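Local coordinates for tRNA modification GTPase MnmE (Chlorobium tepidum, PDB 3GEE), which probably hydrolyses GTP at a high intrinsic rate and takes part in adding a carboxymethylaminomethyl group to the wobble uridine of certain tRNAs, at residues A[62-68]-A[79-85]. Residues are numbered along the deposited sequence; the frame is centred on the assembly and turned at random.
Sequences GYTAHFG and EVIALVF. With FON (N-{[4-({[(6R)-2-amino-5-formyl-4-oxo-1,4,5,6,7,8-hexahydropteridin-6-yl]methyl}amino)phenyl]carbonyl}-L-glutamic acid), chain C; FON (N-{[4-({[(6R)-2-amino-5-formyl-4-oxo-1,4,5,6,7,8-hexahydropteridin-6-yl]methyl}amino)phenyl]carbonyl}-L-glutamic acid), chain B.
Phe67 lays one ring face over the benzoyl ring of a bound 5-formyl-tetrahydrofolate (FON, chain C), while its CE1–CZ side meets the extended chain of Glu79, CE1 lying 3.5 Å from Glu79 CG. CG is anti to the backbone N (chi1 171°), which swings the ring along its own strand toward Glu79 and brings Phe67 CD1 to 3.9 Å from Ile81 CG1, at the ring edge. Ile81 in turn lies beside the pterin, with CB 3.6 Å from N1 of that folate. Replacing this ring with an alanine methyl is likely to uncover one face of the folate's benzoyl ring and remove the ring against which Glu79 CG rests. Reciprocal backbone bonds join His66 with Ala82, and likewise Gly68 with Val80, as hydrogen-bonded pairs of the antiparallel ladder. At the other end a G1 beta bulge, with Tyr63 and Thr64 together opposite Val84, breaks the regular ladder; Tyr63 N lies 2.9 Å from Val84 O. Beyond it Phe85 points its edge at the face of Tyr63 in a T-shaped pair, planes at 78° and centroids 5.0 Å apart. The Tyr63 hydroxyl lies next to the amide O of the other folate (chain B), in a hydrogen bond modelled implausibly short, its length therefore doubtful; Phe85 CZ and Leu83 CD2 also approach that ligand. Phe67 and Ile81 of this chain pack on Tyr63 and Phe85 of the second subunit, and the reverse, placing the folate sites at the dimer interface. Within the sheet of the N-terminal domain, this hairpin is flanked by strands 48-50 and 96-102, and Phe48 packs on the face carrying His66, Val80 and Ala82.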
loop_
_atom_site.group_PDB
_atom_site.type_symbol
_atom_site.label_atom_id
_atom_site.label_comp_id
_atom_site.label_asym_id
_atom_site.label_seq_id
_atom_site.Cartn_x
_atom_site.Cartn_y
_atom_site.Cartn_z
ATOM N N GLY A 62 3.639 1.542 28.112
ATOM C CA GLY A 62 4.086 1.955 26.784
ATOM C C GLY A 62 4.965 0.902 26.134
ATOM O O GLY A 62 5.642 0.139 26.818
ATOM N N TYR A 63 4.934 0.866 24.804
ATOM C CA TYR A 63 5.711 -0.071 23.984
ATOM C C TYR A 63 5.319 -1.534 24.154
ATOM O O TYR A 63 6.140 -2.440 24.006
ATOM C CB TYR A 63 7.215 0.160 24.154
ATOM C CG TYR A 63 7.682 1.317 23.315
ATOM C CD1 TYR A 63 7.730 2.613 23.831
ATOM C CD2 TYR A 63 8.035 1.124 21.984
ATOM C CE1 TYR A 63 8.145 3.680 23.044
ATOM C CE2 TYR A 63 8.447 2.176 21.193
ATOM C CZ TYR A 63 8.500 3.447 21.721
ATOM O OH TYR A 63 8.918 4.474 20.908
ATOM N N THR A 64 4.035 -1.746 24.416
ATOM C CA THR A 64 3.509 -3.063 24.732
ATOM C C THR A 64 2.389 -3.432 23.749
ATOM O O THR A 64 1.519 -2.614 23.441
ATOM C CB THR A 64 3.058 -3.109 26.218
ATOM O OG1 THR A 64 2.990 -4.461 26.668
ATOM C CG2 THR A 64 1.717 -2.450 26.411
ATOM N N ALA A 65 2.434 -4.655 23.234
ATOM C CA ALA A 65 1.520 -5.092 22.174
ATOM C C ALA A 65 0.461 -6.045 22.703
ATOM O O ALA A 65 0.726 -6.827 23.615
ATOM C CB ALA A 65 2.297 -5.745 21.049
ATOM N N HIS A 66 -0.735 -5.985 22.123
ATOM C CA HIS A 66 -1.871 -6.763 22.614
ATOM C C HIS A 66 -2.700 -7.381 21.500
ATOM O O HIS A 66 -3.215 -6.681 20.627
ATOM C CB HIS A 66 -2.749 -5.887 23.498
ATOM C CG HIS A 66 -1.979 -5.138 24.532
ATOM N ND1 HIS A 66 -1.743 -5.644 25.790
ATOM C CD2 HIS A 66 -1.354 -3.940 24.482
ATOM C CE1 HIS A 66 -1.021 -4.779 26.479
ATOM N NE2 HIS A 66 -0.772 -3.738 25.709
ATOM N N PHE A 67 -2.828 -8.699 21.544
ATOM C CA PHE A 67 -3.578 -9.426 20.537
ATOM C C PHE A 67 -5.025 -9.579 20.958
ATOM O O PHE A 67 -5.328 -10.265 21.937
ATOM C CB PHE A 67 -2.951 -10.800 20.281
ATOM C CG PHE A 67 -3.782 -11.680 19.410
ATOM C CD1 PHE A 67 -3.982 -11.368 18.071
ATOM C CD2 PHE A 67 -4.382 -12.812 19.921
ATOM C CE1 PHE A 67 -4.767 -12.182 17.261
ATOM C CE2 PHE A 67 -5.165 -13.634 19.118
ATOM C CZ PHE A 67 -5.357 -13.320 17.787
ATOM N N GLY A 68 -5.921 -8.941 20.215
ATOM C CA GLY A 68 -7.351 -9.055 20.482
ATOM C C GLY A 68 -8.221 -8.877 19.255
ATOM O O GLY A 68 -7.752 -9.014 18.122
ATOM N N GLU A 79 -9.386 -9.427 13.646
ATOM C CA GLU A 79 -8.425 -9.857 14.637
ATOM C C GLU A 79 -7.201 -8.991 14.430
ATOM O O GLU A 79 -6.588 -9.040 13.367
ATOM C CB GLU A 79 -8.065 -11.305 14.370
ATOM C CG GLU A 79 -7.898 -12.149 15.598
ATOM C CD GLU A 79 -7.819 -13.620 15.251
ATOM O OE1 GLU A 79 -7.048 -13.965 14.323
ATOM O OE2 GLU A 79 -8.532 -14.422 15.902
ATOM N N VAL A 80 -6.847 -8.188 15.427
ATOM C CA VAL A 80 -5.728 -7.244 15.283
ATOM C C VAL A 80 -4.677 -7.393 16.382
ATOM O O VAL A 80 -4.795 -8.266 17.244
ATOM C CB VAL A 80 -6.222 -5.779 15.234
ATOM C CG1 VAL A 80 -7.304 -5.619 14.169
ATOM C CG2 VAL A 80 -6.734 -5.325 16.598
ATOM N N ILE A 81 -3.644 -6.554 16.320
ATOM C CA ILE A 81 -2.679 -6.409 17.407
ATOM C C ILE A 81 -2.555 -4.933 17.753
ATOM O O ILE A 81 -2.201 -4.109 16.898
ATOM C CB ILE A 81 -1.300 -7.027 17.072
ATOM C CG1 ILE A 81 -1.378 -8.551 17.195
ATOM C CG2 ILE A 81 -0.206 -6.459 17.982
ATOM C CD1 ILE A 81 -0.058 -9.278 17.054
ATOM N N ALA A 82 -2.873 -4.596 19.000
ATOM C CA ALA A 82 -2.826 -3.205 19.432
ATOM C C ALA A 82 -1.469 -2.901 20.042
ATOM O O ALA A 82 -0.947 -3.691 20.831
ATOM C CB ALA A 82 -3.946 -2.901 20.410
ATOM N N LEU A 83 -0.891 -1.770 19.652
ATOM C CA LEU A 83 0.377 -1.330 20.209
ATOM C C LEU A 83 0.163 -0.048 20.991
ATOM O O LEU A 83 -0.133 1.006 20.413
ATOM C CB LEU A 83 1.428 -1.126 19.117
ATOM C CG LEU A 83 2.871 -0.835 19.544
ATOM C CD1 LEU A 83 3.334 -1.770 20.645
ATOM C CD2 LEU A 83 3.805 -0.935 18.356
ATOM N N VAL A 84 0.311 -0.147 22.309
ATOM C CA VAL A 84 0.140 0.999 23.190
ATOM C C VAL A 84 1.427 1.826 23.227
ATOM O O VAL A 84 2.525 1.274 23.309
ATOM C CB VAL A 84 -0.274 0.542 24.620
ATOM C CG1 VAL A 84 -0.395 1.725 25.566
ATOM C CG2 VAL A 84 -1.590 -0.242 24.576
ATOM N N PHE A 85 1.272 3.143 23.114
ATOM C CA PHE A 85 2.347 4.101 23.350
ATOM C C PHE A 85 1.805 5.109 24.341
ATOM O O PHE A 85 0.630 5.491 24.268
ATOM C CB PHE A 85 2.718 4.875 22.090
ATOM C CG PHE A 85 3.310 4.048 20.995
ATOM C CD1 PHE A 85 2.498 3.491 20.007
ATOM C CD2 PHE A 85 4.679 3.874 20.909
ATOM C CE1 PHE A 85 3.038 2.740 18.971
ATOM C CE2 PHE A 85 5.232 3.125 19.875
ATOM C CZ PHE A 85 4.406 2.559 18.901
HETATM N N1 FON C . -0.464 -7.413 13.544
HETATM C C2 FON C . 0.847 -7.712 13.633
HETATM N NA2 FON C . 1.706 -6.765 14.093
HETATM N N3 FON C . 1.338 -8.930 13.279
HETATM C C4 FON C . 0.548 -9.922 12.814
HETATM O O4 FON C . 1.065 -11.017 12.508
HETATM C C4A FON C . -0.912 -9.637 12.682
HETATM N N5 FON C . -1.933 -10.494 12.258
HETATM C C6 FON C . -3.139 -10.319 13.088
HETATM C C7 FON C . -3.679 -8.986 12.585
HETATM N N8 FON C . -2.699 -7.989 12.994
HETATM C C8A FON C . -1.373 -8.293 13.093
HETATM C C9 FON C . -4.168 -11.452 13.026
HETATM N N10 FON C . -3.576 -12.760 13.268
HETATM C C11 FON C . -1.444 -14.192 16.560
HETATM C C12 FON C . -2.632 -14.787 16.140
HETATM C C13 FON C . -3.331 -14.293 15.041
HETATM C C14 FON C . -2.860 -13.180 14.349
HETATM C C15 FON C . -1.655 -12.589 14.761
HETATM C C16 FON C . -0.953 -13.083 15.863
HETATM C C FON C . -0.728 -14.774 17.754
HETATM O O FON C . 0.252 -14.207 18.212
HETATM N N FON C . -1.196 -15.923 18.260
HETATM C CA FON C . -1.242 -16.325 19.664
HETATM C CB FON C . -2.183 -15.439 20.488
HETATM C CG FON C . -2.057 -15.634 22.003
HETATM C CD FON C . -2.221 -14.321 22.745
HETATM O OE1 FON C . -1.241 -13.541 22.802
HETATM O OE2 FON C . -3.325 -14.058 23.282
HETATM C CT FON C . -1.678 -17.764 19.757
HETATM O O1 FON C . -1.055 -18.544 20.516
HETATM O O2 FON C . -2.656 -18.129 19.064
HETATM C CP1 FON C . -1.808 -11.283 11.277
HETATM O O3 FON C . -2.516 -11.164 10.292
HETATM N N1 FON B . 6.544 2.090 13.835
HETATM C C2 FON B . 5.412 2.232 14.553
HETATM N NA2 FON B . 4.743 1.118 14.951
HETATM N N3 FON B . 4.917 3.453 14.892
HETATM C C4 FON B . 5.525 4.605 14.533
HETATM O O4 FON B . 5.017 5.693 14.879
HETATM C C4A FON B . 6.775 4.503 13.724
HETATM N N5 FON B . 7.599 5.534 13.258
HETATM C C6 FON B . 9.021 5.170 13.399
HETATM C C7 FON B . 9.200 4.152 12.279
HETATM N N8 FON B . 8.397 3.000 12.666
HETATM C C8A FON B . 7.256 3.142 13.401
HETATM C C9 FON B . 10.021 6.327 13.332
HETATM N N10 FON B . 9.685 7.412 14.245
HETATM C C11 FON B . 9.205 7.397 18.393
HETATM C C12 FON B . 10.161 8.194 17.768
HETATM C C13 FON B . 10.309 8.184 16.381
HETATM C C14 FON B . 9.510 7.358 15.596
HETATM C C15 FON B . 8.535 6.566 16.222
HETATM C C16 FON B . 8.386 6.575 17.611
HETATM C C FON B . 9.089 7.454 19.896
HETATM O O FON B . 8.339 6.685 20.478
HETATM N N FON B . 9.812 8.380 20.541
HETATM C CA FON B . 10.459 8.255 21.844
HETATM C CB FON B . 11.581 7.211 21.835
HETATM C CG FON B . 12.101 6.841 23.228
HETATM C CD FON B . 12.449 5.366 23.315
HETATM O OE1 FON B . 11.519 4.542 23.484
HETATM O OE2 FON B . 13.652 5.017 23.221
HETATM C CT FON B . 11.008 9.595 22.259
HETATM O O1 FON B . 10.814 10.000 23.430
HETATM O O2 FON B . 11.643 10.260 21.408
HETATM C CP1 FON B . 7.148 6.608 12.767
HETATM O O3 FON B . 7.379 6.907 11.608
#